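PDB 4K0J: heavy metal cation tricomponent efflux pump ZneA(CzcA-like) from Cupriavidus metallidurans, which exports zinc ions across the inner membrane as a Zn(II)/proton antiporter of the RND superfamily. Local coordinates for residues G272-P277 / V587-T592; P383-S388 / F461-F466; S554-V559 / H608-V613. One frame throughout, in Å; residues are numbered along the deposited sequence.

Interaction 1. Residues G272-P277 / V587-T592; sequences GMDRNP and VEHVVT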
ATOM      1  N   GLY C 272       0.952 -39.719  14.745  1.00 42.86           N
ATOM      2  CA  GLY C 272       0.358 -40.740  15.587  1.00 46.25           C
ATOM      3  C   GLY C 272      -0.615 -40.179  16.601  1.00 46.18           C
ATOM      4  O   GLY C 272      -0.549 -38.999  16.949  1.00 47.66           O
ATOM      5  N   MET C 273      -1.526 -41.025  17.072  1.00 43.56           N
ATOM      6  CA  MET C 273      -2.458 -40.630  18.121  1.00 49.48           C
ATOM      7  C   MET C 273      -2.734 -41.780  19.091  1.00 64.48           C
ATOM      8  O   MET C 273      -1.993 -42.761  19.110  1.00 77.51           O
ATOM      9  CB  MET C 273      -3.756 -40.115  17.517  1.00 46.83           C
ATOM     10  CG  MET C 273      -4.344 -38.950  18.277  1.00 44.75           C
ATOM     11  SD  MET C 273      -5.896 -38.386  17.581  1.00 52.29           S
ATOM     12  CE  MET C 273      -6.277 -37.042  18.703  1.00 45.20           C
ATOM     13  N   ASP C 274      -3.785 -41.642  19.895  1.00 63.86           N
ATOM     14  CA  ASP C 274      -4.175 -42.649  20.883  1.00 62.76           C
ATOM     15  C   ASP C 274      -4.128 -44.057  20.305  1.00 68.72           C
ATOM     16  O   ASP C 274      -5.075 -44.492  19.650  1.00 81.52           O
ATOM     17  CB  ASP C 274      -5.591 -42.370  21.392  1.00 60.59           C
ATOM     18  CG  ASP C 274      -5.922 -40.891  21.419  1.00 59.09           C
ATOM     19  OD1 ASP C 274      -5.049 -40.086  21.811  1.00 56.64           O
ATOM     20  OD2 ASP C 274      -7.056 -40.535  21.033  1.00 52.61           O
ATOM     21  N   ARG C 275      -3.012 -44.745  20.532  1.00 64.24           N
ATOM     22  CA  ARG C 275      -2.775 -46.094  20.000  1.00 75.41           C
ATOM     23  C   ARG C 275      -2.664 -46.177  18.467  1.00 68.75           C
ATOM     24  O   ARG C 275      -2.138 -47.155  17.936  1.00 68.14           O
ATOM     25  CB  ARG C 275      -3.818 -47.095  20.516  1.00 86.76           C
ATOM     26  CG  ARG C 275      -3.736 -47.400  22.007  1.00 88.86           C
ATOM     27  CD  ARG C 275      -4.795 -48.422  22.402  1.00 93.64           C
ATOM     28  NE  ARG C 275      -4.729 -48.783  23.815  1.00 96.99           N
ATOM     29  CZ  ARG C 275      -5.643 -49.519  24.439  1.00101.49           C
ATOM     30  NH1 ARG C 275      -6.698 -49.969  23.775  1.00104.92           N
ATOM     31  NH2 ARG C 275      -5.507 -49.802  25.728  1.00100.87           N
ATOM     32  N   ASN C 276      -3.163 -45.164  17.763  1.00 61.83           N
ATOM     33  CA  ASN C 276      -3.040 -45.100  16.309  1.00 55.20           C
ATOM     34  C   ASN C 276      -1.668 -44.556  15.898  1.00 46.79           C
ATOM     35  O   ASN C 276      -1.347 -43.394  16.166  1.00 45.38           O
ATOM     36  CB  ASN C 276      -4.156 -44.231  15.715  1.00 47.93           C
ATOM     37  CG  ASN C 276      -4.252 -44.340  14.199  1.00 40.15           C
ATOM     38  OD1 ASN C 276      -3.307 -44.750  13.523  1.00 46.56           O
ATOM     39  ND2 ASN C 276      -5.402 -43.965  13.658  1.00 33.49           N
ATOM     40  N   PRO C 277      -0.857 -45.399  15.241  1.00 47.13           N
ATOM     41  CA  PRO C 277       0.494 -45.011  14.833  1.00 37.80           C
ATOM     42  C   PRO C 277       0.504 -44.254  13.511  1.00 42.70           C
ATOM     43  O   PRO C 277       1.395 -43.438  13.289  1.00 45.63           O
ATOM     44  CB  PRO C 277       1.210 -46.359  14.658  1.00 34.49           C
ATOM     45  CG  PRO C 277       0.254 -47.408  15.168  1.00 34.33           C
ATOM     46  CD  PRO C 277      -1.103 -46.824  14.988  1.00 37.10           C
ATOM     47  N   VAL C 587      -4.883 -36.833  30.572  1.00 71.25           N
ATOM     48  CA  VAL C 587      -4.597 -36.599  29.157  1.00 60.75           C
ATOM     49  C   VAL C 587      -5.700 -37.090  28.223  1.00 67.15           C
ATOM     50  O   VAL C 587      -5.887 -38.291  28.036  1.00 71.09           O
ATOM     51  CB  VAL C 587      -3.252 -37.206  28.742  1.00 58.66           C
ATOM     52  CG1 VAL C 587      -2.127 -36.269  29.121  1.00 59.34           C
ATOM     53  CG2 VAL C 587      -3.060 -38.568  29.390  1.00 63.52           C
ATOM     54  N   GLU C 588      -6.419 -36.140  27.632  1.00 75.03           N
ATOM     55  CA  GLU C 588      -7.527 -36.438  26.732  1.00 83.15           C
ATOM     56  C   GLU C 588      -7.039 -37.135  25.461  1.00 81.34           C
ATOM     57  O   GLU C 588      -7.462 -38.250  25.150  1.00 84.26           O
ATOM     58  CB  GLU C 588      -8.270 -35.144  26.382  1.00 90.00           C
ATOM     59  CG  GLU C 588      -9.606 -35.339  25.689  1.00 93.97           C
ATOM     60  CD  GLU C 588     -10.393 -34.046  25.586  1.00 94.74           C
ATOM     61  OE1 GLU C 588     -10.017 -33.065  26.264  1.00 88.38           O
ATOM     62  OE2 GLU C 588     -11.386 -34.011  24.828  1.00 99.45           O
ATOM     63  N   HIS C 589      -6.150 -36.469  24.731  1.00 71.41           N
ATOM     64  CA  HIS C 589      -5.539 -37.042  23.535  1.00 59.20           C
ATOM     65  C   HIS C 589      -4.051 -36.714  23.486  1.00 47.29           C
ATOM     66  O   HIS C 589      -3.605 -35.712  24.043  1.00 47.19           O
ATOM     67  CB  HIS C 589      -6.206 -36.499  22.269  1.00 63.66           C
ATOM     68  CG  HIS C 589      -7.639 -36.901  22.111  1.00 63.64           C
ATOM     69  ND1 HIS C 589      -8.019 -38.101  21.550  1.00 65.06           N
ATOM     70  CD2 HIS C 589      -8.784 -36.252  22.425  1.00 60.86           C
ATOM     71  CE1 HIS C 589      -9.338 -38.179  21.535  1.00 61.51           C
ATOM     72  NE2 HIS C 589      -9.826 -37.071  22.061  1.00 62.56           N
ATOM     73  N   VAL C 590      -3.283 -37.565  22.818  1.00 38.16           N
ATOM     74  CA  VAL C 590      -1.866 -37.305  22.598  1.00 36.80           C
ATOM     75  C   VAL C 590      -1.534 -37.530  21.127  1.00 38.62           C
ATOM     76  O   VAL C 590      -1.801 -38.600  20.571  1.00 35.60           O
ATOM     77  CB  VAL C 590      -0.971 -38.207  23.465  1.00 38.90           C
ATOM     78  CG1 VAL C 590       0.485 -37.817  23.296  1.00 34.91           C
ATOM     79  CG2 VAL C 590      -1.380 -38.114  24.922  1.00 49.68           C
ATOM     80  N   VAL C 591      -0.956 -36.507  20.506  1.00 32.30           N
ATOM     81  CA  VAL C 591      -0.655 -36.524  19.082  1.00 25.86           C
ATOM     82  C   VAL C 591       0.834 -36.317  18.847  1.00 24.72           C
ATOM     83  O   VAL C 591       1.425 -35.384  19.379  1.00 23.91           O
ATOM     84  CB  VAL C 591      -1.426 -35.412  18.341  1.00 28.46           C
ATOM     85  CG1 VAL C 591      -0.823 -35.165  16.971  1.00 33.72           C
ATOM     86  CG2 VAL C 591      -2.899 -35.754  18.228  1.00 24.43           C
ATOM     87  N   THR C 592       1.441 -37.185  18.049  1.00 35.12           N
ATOM     88  CA  THR C 592       2.838 -37.011  17.677  1.00 39.99           C
ATOM     89  C   THR C 592       2.956 -36.635  16.209  1.00 35.61           C
ATOM     90  O   THR C 592       2.238 -37.169  15.358  1.00 34.25           O
ATOM     91  CB  THR C 592       3.676 -38.294  17.918  1.00 56.13           C
ATOM     92  OG1 THR C 592       3.270 -39.323  17.005  1.00 54.62           O
ATOM     93  CG2 THR C 592       3.519 -38.789  19.351  1.00 56.29           C
TER
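M273 lays its side chain across V591 and against H589. Its CG is 3.5 Å from V591 CG2, and its CE lies 3.5 Å from H589 ND1. The chain is extended beyond CG (chi2 -178°, chi3 -180°), which sets the methyl between V591 CG2 and H589 ND1. The sulfur comes to the ring obliquely, with SD of M273 5.3 Å from the centroid of the H589 ring. D274 meets the same histidine at its edge. OD2 of D274 accepts a hydrogen bond from H589 ND1 at 2.7 Å, close to the ring plane, through the syn lone pair. Carboxylate and ring planes are 28° apart, so the two groups are nearly coplanar. The other oxygen, D274 OD1, takes the backbone N-H of V590 at 3.2 Å, nearly along its C-O axis. One carboxylate thus grips two successive residues, which should fix its rotation and the turn of the imidazole. A negatively charged D274 would probably favour the tautomer, or the ionised imidazole, that carries a proton on ND1.

Strand 269-272 is an edge strand here. It extends the sheet of the ferredoxin-like domain that contains 587-595, and G272 and T592 form an antiparallel hydrogen-bonded pair. G272 N binds T592 O, and T592 N binds G272 O, each at 2.9 Å. As in AcrB, this probably joins the PN2 and PC1 parts of the porter domain. Past G272 the chain leaves the strand, and the carboxylate of D274 reaches V590 in place of a further backbone pair. CA of M273 still points a C-H at V590 O, 3.2 Å away. Y320 touches both M273 and V591. The backbone N of H589 is hydrogen-bonded to T614 OG1.

Interaction 2. Residues P383-S388 / F461-F466; sequences PANLLS and FSPMAF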
ATOM      1  N   PRO C 383      -9.433  -3.493  20.340  1.00 63.38           N
ATOM      2  CA  PRO C 383     -10.058  -4.793  20.598  1.00 68.45           C
ATOM      3  C   PRO C 383     -10.512  -4.932  22.044  1.00 69.43           C
ATOM      4  O   PRO C 383     -10.279  -4.041  22.862  1.00 71.97           O
ATOM      5  CB  PRO C 383      -8.926  -5.782  20.314  1.00 63.53           C
ATOM      6  CG  PRO C 383      -7.685  -5.008  20.603  1.00 63.20           C
ATOM      7  CD  PRO C 383      -7.980  -3.613  20.128  1.00 60.92           C
ATOM      8  N   ALA C 384     -11.159  -6.053  22.346  1.00 60.22           N
ATOM      9  CA  ALA C 384     -11.575  -6.356  23.705  1.00 48.92           C
ATOM     10  C   ALA C 384     -10.761  -7.521  24.262  1.00 53.05           C
ATOM     11  O   ALA C 384     -11.260  -8.640  24.381  1.00 55.09           O
ATOM     12  CB  ALA C 384     -13.055  -6.671  23.741  1.00 36.91           C
ATOM     13  N   ASN C 385      -9.500  -7.251  24.583  1.00 50.26           N
ATOM     14  CA  ASN C 385      -8.653  -8.221  25.266  1.00 51.25           C
ATOM     15  C   ASN C 385      -9.277  -8.702  26.569  1.00 52.54           C
ATOM     16  O   ASN C 385      -9.400  -7.946  27.530  1.00 57.17           O
ATOM     17  CB  ASN C 385      -7.283  -7.614  25.563  1.00 59.47           C
ATOM     18  CG  ASN C 385      -6.248  -7.966  24.521  1.00 70.83           C
ATOM     19  OD1 ASN C 385      -6.558  -8.559  23.487  1.00 77.87           O
ATOM     20  ND2 ASN C 385      -5.001  -7.593  24.787  1.00 74.09           N
ATOM     21  N   LEU C 386      -9.669  -9.967  26.600  1.00 50.55           N
ATOM     22  CA  LEU C 386     -10.248 -10.541  27.798  1.00 53.73           C
ATOM     23  C   LEU C 386      -9.194 -10.693  28.887  1.00 62.83           C
ATOM     24  O   LEU C 386      -9.501 -10.572  30.068  1.00 71.46           O
ATOM     25  CB  LEU C 386     -10.875 -11.891  27.469  1.00 58.34           C
ATOM     26  CG  LEU C 386     -11.874 -11.840  26.312  1.00 56.12           C
ATOM     27  CD1 LEU C 386     -12.042 -13.211  25.681  1.00 53.10           C
ATOM     28  CD2 LEU C 386     -13.217 -11.294  26.780  1.00 50.72           C
ATOM     29  N   LEU C 387      -7.952 -10.953  28.484  1.00 65.09           N
ATOM     30  CA  LEU C 387      -6.851 -11.115  29.433  1.00 64.68           C
ATOM     31  C   LEU C 387      -6.592  -9.844  30.230  1.00 75.40           C
ATOM     32  O   LEU C 387      -6.167  -9.905  31.384  1.00 84.04           O
ATOM     33  CB  LEU C 387      -5.565 -11.525  28.716  1.00 64.35           C
ATOM     34  CG  LEU C 387      -5.455 -12.966  28.221  1.00 67.51           C
ATOM     35  CD1 LEU C 387      -4.030 -13.277  27.773  1.00 48.91           C
ATOM     36  CD2 LEU C 387      -5.916 -13.944  29.294  1.00 78.45           C
ATOM     37  N   SER C 388      -6.844  -8.693  29.614  1.00 75.30           N
ATOM     38  CA  SER C 388      -6.572  -7.415  30.263  1.00 77.80           C
ATOM     39  C   SER C 388      -7.838  -6.749  30.811  1.00 71.93           C
ATOM     40  O   SER C 388      -7.768  -5.955  31.748  1.00 79.98           O
ATOM     41  CB  SER C 388      -5.823  -6.474  29.314  1.00 85.68           C
ATOM     42  OG  SER C 388      -6.667  -6.007  28.276  1.00 92.13           O
ATOM     43  N   PHE C 461      -0.719  -5.823  27.254  1.00 67.62           N
ATOM     44  CA  PHE C 461      -1.300  -4.843  28.175  1.00 52.01           C
ATOM     45  C   PHE C 461      -1.543  -3.479  27.549  1.00 52.31           C
ATOM     46  O   PHE C 461      -1.103  -2.469  28.089  1.00 57.08           O
ATOM     47  CB  PHE C 461      -0.389  -4.655  29.389  1.00 60.03           C
ATOM     48  CG  PHE C 461      -0.473  -5.765  30.387  1.00 72.84           C
ATOM     49  CD1 PHE C 461       0.294  -6.908  30.239  1.00 75.34           C
ATOM     50  CD2 PHE C 461      -1.320  -5.666  31.476  1.00 74.34           C
ATOM     51  CE1 PHE C 461       0.213  -7.934  31.159  1.00 77.06           C
ATOM     52  CE2 PHE C 461      -1.404  -6.687  32.399  1.00 77.12           C
ATOM     53  CZ  PHE C 461      -0.637  -7.822  32.240  1.00 76.73           C
ATOM     54  N   SER C 462      -2.236  -3.442  26.418  1.00 64.60           N
ATOM     55  CA  SER C 462      -2.566  -2.167  25.776  1.00 74.29           C
ATOM     56  C   SER C 462      -4.058  -1.820  25.793  1.00 80.61           C
ATOM     57  O   SER C 462      -4.413  -0.688  26.125  1.00 87.88           O
ATOM     58  CB  SER C 462      -2.013  -2.090  24.348  1.00 85.02           C
ATOM     59  OG  SER C 462      -2.456  -0.913  23.697  1.00 92.64           O
ATOM     60  N   PRO C 463      -4.937  -2.777  25.426  1.00 79.28           N
ATOM     61  CA  PRO C 463      -6.368  -2.466  25.504  1.00 81.81           C
ATOM     62  C   PRO C 463      -6.803  -2.096  26.911  1.00 81.79           C
ATOM     63  O   PRO C 463      -7.752  -1.331  27.067  1.00 86.10           O
ATOM     64  CB  PRO C 463      -7.031  -3.779  25.088  1.00 90.47           C
ATOM     65  CG  PRO C 463      -6.039  -4.421  24.198  1.00 92.93           C
ATOM     66  CD  PRO C 463      -4.709  -4.093  24.798  1.00 84.43           C
ATOM     67  N   MET C 464      -6.121  -2.628  27.920  1.00 74.15           N
ATOM     68  CA  MET C 464      -6.422  -2.260  29.298  1.00 69.06           C
ATOM     69  C   MET C 464      -6.163  -0.781  29.543  1.00 70.31           C
ATOM     70  O   MET C 464      -6.954  -0.110  30.194  1.00 64.49           O
ATOM     71  CB  MET C 464      -5.595  -3.078  30.283  1.00 57.99           C
ATOM     72  CG  MET C 464      -5.807  -2.651  31.726  1.00 50.98           C
ATOM     73  SD  MET C 464      -4.535  -3.279  32.821  1.00 83.81           S
ATOM     74  CE  MET C 464      -4.653  -5.031  32.469  1.00 45.21           C
ATOM     75  N   ALA C 465      -5.045  -0.282  29.025  1.00 77.57           N
ATOM     76  CA  ALA C 465      -4.659   1.107  29.234  1.00 82.97           C
ATOM     77  C   ALA C 465      -5.714   2.046  28.670  1.00 82.03           C
ATOM     78  O   ALA C 465      -6.117   3.014  29.320  1.00 88.55           O
ATOM     79  CB  ALA C 465      -3.313   1.380  28.595  1.00 89.75           C
ATOM     80  N   PHE C 466      -6.171   1.744  27.461  1.00 75.54           N
ATOM     81  CA  PHE C 466      -7.184   2.561  26.813  1.00 76.44           C
ATOM     82  C   PHE C 466      -8.536   2.436  27.500  1.00 79.78           C
ATOM     83  O   PHE C 466      -9.171   3.439  27.814  1.00 81.22           O
ATOM     84  CB  PHE C 466      -7.312   2.183  25.343  1.00 78.43           C
ATOM     85  CG  PHE C 466      -6.175   2.667  24.495  1.00 86.63           C
ATOM     86  CD1 PHE C 466      -6.026   4.017  24.220  1.00 92.49           C
ATOM     87  CD2 PHE C 466      -5.263   1.774  23.960  1.00 87.57           C
ATOM     88  CE1 PHE C 466      -4.983   4.468  23.435  1.00 95.87           C
ATOM     89  CE2 PHE C 466      -4.218   2.219  23.172  1.00 91.04           C
ATOM     90  CZ  PHE C 466      -4.079   3.568  22.909  1.00 95.34           C
TER
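N385 ND2 is held by two weak hydrogen bonds, to the backbone oxygens of K459 and L460, and lies against the ring of P463. ND2 of N385 is 3.4 Å from P463 CG. The N385 and P463 side chains cross obliquely, and CB of N385 adds a contact with CG of the same proline at 3.7 Å. The P383 side chain crosses that of P463 at about a right angle, with CG of P383 4.0 Å from CG of P463.

The contact joins the starts of two predicted transmembrane helices. N385 precedes helix 386-389, and P463 opens helix 463-479. Residues 384-385 also pair in parallel with strand 36-37, which follows the first transmembrane helix. Beyond N385, S388 faces M464. CB of S388 is 3.5 Å from CB of M464. The M464 chain sets out with CG anti to the backbone N and bends at its last torsion (chi3 -55°), which brings CE back to 3.3 Å from S388 O. S388 OG turns toward its own chain and gives a weak hydrogen bond to N385 O at 3.4 Å.

Interaction 3. Residues S554-V559 / H608-V613; sequences SIWLQV and HIETAV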
ATOM      1  N   SER C 554      -3.593 -26.762  26.639  1.00 71.30           N
ATOM      2  CA  SER C 554      -2.810 -27.979  26.453  1.00 54.30           C
ATOM      3  C   SER C 554      -1.326 -27.817  26.758  1.00 45.90           C
ATOM      4  O   SER C 554      -0.913 -26.852  27.397  1.00 45.88           O
ATOM      5  CB  SER C 554      -2.992 -28.489  25.021  1.00 45.31           C
ATOM      6  OG  SER C 554      -2.863 -27.433  24.087  1.00 31.34           O
ATOM      7  N   ILE C 555      -0.535 -28.782  26.295  1.00 50.70           N
ATOM      8  CA  ILE C 555       0.918 -28.768  26.465  1.00 55.90           C
ATOM      9  C   ILE C 555       1.625 -29.227  25.187  1.00 47.12           C
ATOM     10  O   ILE C 555       1.290 -30.269  24.638  1.00 38.71           O
ATOM     11  CB  ILE C 555       1.359 -29.704  27.613  1.00 59.05           C
ATOM     12  CG1 ILE C 555       0.830 -29.205  28.957  1.00 58.65           C
ATOM     13  CG2 ILE C 555       2.874 -29.817  27.663  1.00 64.14           C
ATOM     14  CD1 ILE C 555       1.261 -30.059  30.119  1.00 34.12           C
ATOM     15  N   TRP C 556       2.608 -28.458  24.721  1.00 46.78           N
ATOM     16  CA  TRP C 556       3.359 -28.821  23.516  1.00 44.85           C
ATOM     17  C   TRP C 556       4.752 -29.373  23.829  1.00 44.77           C
ATOM     18  O   TRP C 556       5.409 -28.930  24.767  1.00 39.10           O
ATOM     19  CB  TRP C 556       3.484 -27.624  22.579  1.00 36.01           C
ATOM     20  CG  TRP C 556       3.964 -27.969  21.220  1.00 26.72           C
ATOM     21  CD1 TRP C 556       5.256 -27.965  20.780  1.00 38.67           C
ATOM     22  CD2 TRP C 556       3.158 -28.358  20.102  1.00 31.83           C
ATOM     23  NE1 TRP C 556       5.306 -28.336  19.455  1.00 39.55           N
ATOM     24  CE2 TRP C 556       4.030 -28.581  19.016  1.00 32.49           C
ATOM     25  CE3 TRP C 556       1.785 -28.540  19.914  1.00 38.02           C
ATOM     26  CZ2 TRP C 556       3.573 -28.977  17.761  1.00 26.48           C
ATOM     27  CZ3 TRP C 556       1.334 -28.937  18.666  1.00 41.52           C
ATOM     28  CH2 TRP C 556       2.227 -29.151  17.607  1.00 38.16           C
ATOM     29  N   LEU C 557       5.200 -30.331  23.027  1.00 41.23           N
ATOM     30  CA  LEU C 557       6.477 -30.995  23.254  1.00 38.55           C
ATOM     31  C   LEU C 557       7.415 -30.905  22.049  1.00 34.84           C
ATOM     32  O   LEU C 557       7.007 -31.122  20.910  1.00 25.23           O
ATOM     33  CB  LEU C 557       6.251 -32.470  23.614  1.00 36.48           C
ATOM     34  CG  LEU C 557       5.975 -32.907  25.058  1.00 30.14           C
ATOM     35  CD1 LEU C 557       4.734 -32.258  25.625  1.00 29.83           C
ATOM     36  CD2 LEU C 557       5.834 -34.412  25.120  1.00 30.10           C
ATOM     37  N   GLN C 558       8.676 -30.583  22.309  1.00 26.44           N
ATOM     38  CA  GLN C 558       9.711 -30.691  21.291  1.00 36.72           C
ATOM     39  C   GLN C 558      10.575 -31.905  21.600  1.00 38.67           C
ATOM     40  O   GLN C 558      11.613 -31.793  22.248  1.00 54.79           O
ATOM     41  CB  GLN C 558      10.567 -29.428  21.252  1.00 48.83           C
ATOM     42  CG  GLN C 558       9.827 -28.208  20.742  1.00 57.59           C
ATOM     43  CD  GLN C 558       9.621 -28.243  19.243  1.00 57.62           C
ATOM     44  OE1 GLN C 558      10.332 -28.947  18.525  1.00 64.94           O
ATOM     45  NE2 GLN C 558       8.641 -27.486  18.761  1.00 48.00           N
ATOM     46  N   VAL C 559      10.130 -33.065  21.137  1.00 32.25           N
ATOM     47  CA  VAL C 559      10.752 -34.330  21.490  1.00 34.30           C
ATOM     48  C   VAL C 559      11.902 -34.679  20.557  1.00 27.24           C
ATOM     49  O   VAL C 559      11.714 -34.810  19.346  1.00 30.76           O
ATOM     50  CB  VAL C 559       9.715 -35.468  21.506  1.00 48.18           C
ATOM     51  CG1 VAL C 559      10.398 -36.805  21.688  1.00 47.43           C
ATOM     52  CG2 VAL C 559       8.696 -35.232  22.612  1.00 50.84           C
ATOM     53  N   HIS C 608      13.274 -35.904  14.764  1.00 34.73           N
ATOM     54  CA  HIS C 608      12.565 -34.793  15.379  1.00 29.49           C
ATOM     55  C   HIS C 608      11.082 -35.083  15.509  1.00 22.34           C
ATOM     56  O   HIS C 608      10.448 -35.545  14.572  1.00 58.68           O
ATOM     57  CB  HIS C 608      12.756 -33.508  14.581  1.00 22.98           C
ATOM     58  CG  HIS C 608      12.012 -32.343  15.149  1.00 30.22           C
ATOM     59  ND1 HIS C 608      10.702 -32.068  14.825  1.00 40.01           N
ATOM     60  CD2 HIS C 608      12.388 -31.391  16.035  1.00 44.17           C
ATOM     61  CE1 HIS C 608      10.306 -30.990  15.479  1.00 44.50           C
ATOM     62  NE2 HIS C 608      11.310 -30.558  16.218  1.00 51.91           N
ATOM     63  N   ILE C 609      10.531 -34.816  16.683  1.00 22.62           N
ATOM     64  CA  ILE C 609       9.101 -34.931  16.871  1.00 39.73           C
ATOM     65  C   ILE C 609       8.597 -33.670  17.530  1.00 42.12           C
ATOM     66  O   ILE C 609       9.280 -33.063  18.355  1.00 48.52           O
ATOM     67  CB  ILE C 609       8.701 -36.122  17.780  1.00 39.39           C
ATOM     68  CG1 ILE C 609       9.557 -37.356  17.510  1.00 39.20           C
ATOM     69  CG2 ILE C 609       7.231 -36.466  17.597  1.00 30.91           C
ATOM     70  CD1 ILE C 609       9.117 -38.557  18.314  1.00 37.79           C
ATOM     71  N   GLU C 610       7.396 -33.272  17.141  1.00 42.66           N
ATOM     72  CA  GLU C 610       6.631 -32.301  17.885  1.00 28.13           C
ATOM     73  C   GLU C 610       5.390 -33.025  18.345  1.00 25.70           C
ATOM     74  O   GLU C 610       4.702 -33.656  17.545  1.00 30.33           O
ATOM     75  CB  GLU C 610       6.260 -31.118  17.005  1.00 34.85           C
ATOM     76  CG  GLU C 610       7.379 -30.118  16.811  1.00 42.78           C
ATOM     77  CD  GLU C 610       6.962 -28.965  15.932  1.00 59.54           C
ATOM     78  OE1 GLU C 610       7.374 -27.820  16.215  1.00 64.00           O
ATOM     79  OE2 GLU C 610       6.216 -29.207  14.957  1.00 69.32           O
ATOM     80  N   THR C 611       5.117 -32.948  19.641  1.00 37.54           N
ATOM     81  CA  THR C 611       3.986 -33.664  20.217  1.00 51.74           C
ATOM     82  C   THR C 611       2.943 -32.701  20.778  1.00 53.62           C
ATOM     83  O   THR C 611       3.286 -31.704  21.404  1.00 60.88           O
ATOM     84  CB  THR C 611       4.461 -34.624  21.329  1.00 62.42           C
ATOM     85  OG1 THR C 611       5.547 -35.420  20.840  1.00 73.21           O
ATOM     86  CG2 THR C 611       3.326 -35.532  21.794  1.00 52.35           C
ATOM     87  N   ALA C 612       1.669 -32.992  20.541  1.00 45.58           N
ATOM     88  CA  ALA C 612       0.601 -32.219  21.158  1.00 43.49           C
ATOM     89  C   ALA C 612      -0.080 -33.036  22.256  1.00 43.25           C
ATOM     90  O   ALA C 612      -0.548 -34.151  22.022  1.00 45.66           O
ATOM     91  CB  ALA C 612      -0.405 -31.766  20.116  1.00 44.51           C
ATOM     92  N   VAL C 613      -0.122 -32.472  23.459  1.00 45.21           N
ATOM     93  CA  VAL C 613      -0.717 -33.140  24.612  1.00 40.63           C
ATOM     94  C   VAL C 613      -1.943 -32.400  25.121  1.00 48.28           C
ATOM     95  O   VAL C 613      -1.828 -31.352  25.756  1.00 60.12           O
ATOM     96  CB  VAL C 613       0.280 -33.251  25.763  1.00 38.33           C
ATOM     97  CG1 VAL C 613      -0.358 -33.971  26.936  1.00 46.03           C
ATOM     98  CG2 VAL C 613       1.526 -33.983  25.302  1.00 44.81           C
TER
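Strands 554-560 and 608-615 are the central antiparallel pair of a ferredoxin-like beta-alpha-beta-beta-alpha-beta domain. By analogy with AcrB it is probably the PC1 part of the porter domain. The segment axes are 4.7 Å apart, at 166°. I555-V613, L557-T611 and V559-I609 are hydrogen-bonded pairs, and the N-H of V559 to I609 O is weak. These six side chains lie on the face covered by helices 567-581 and 627-638. L557 CB packs on T611 CB at 3.6 Å, and L557 CD1 meets V613 CG2 at 3.7 Å.

The other face carries W556, Q558, E610 and A612. With CG anti to its backbone N (chi1 -167°), W556 folds its indole across the neighbouring strand. T611 O lies over one face of the W556 ring, 3.6 Å above its plane and offset toward the rim. CZ3 of W556 touches A612 CB, and CZ2 touches E610 CB; both approaches are oblique.

Q558 bridges H608 and E610 on this face. Its side chain, bent at chi2 (-75°), runs beside that of E610, pointing the same way. OE1 of Q558 takes H608 NE2 at 3.0 Å, nearly along the amide carbonyl, and the ring of H608 stacks on F604. NE2 of Q558 is also bound to D654 OD2, and it donates to E610 OE1 at 2.9 Å through the carboxylate's anti lone pair.

Interactions 1 and 3 belong to one five-stranded antiparallel sheet, with centres 11 Å apart. Strand 587-595 of interaction 1 lies beside strand 608-615 of interaction 3. V591 O is 2.7 Å from A612 N, a probable hydrogen bond, and V587 CG1 packs on V613 CG1 at 3.6 Å. The edge strand 269-272 is thereby joined to the central pair through one strand, 587-595. Interaction 2 is separate. It lies where two of the predicted transmembrane helices begin, with its centre 36 Å from that of interaction 1 and 30 Å from that of interaction 3. Its nearest atoms are about 20 Å and about 13 Å from them, without touching.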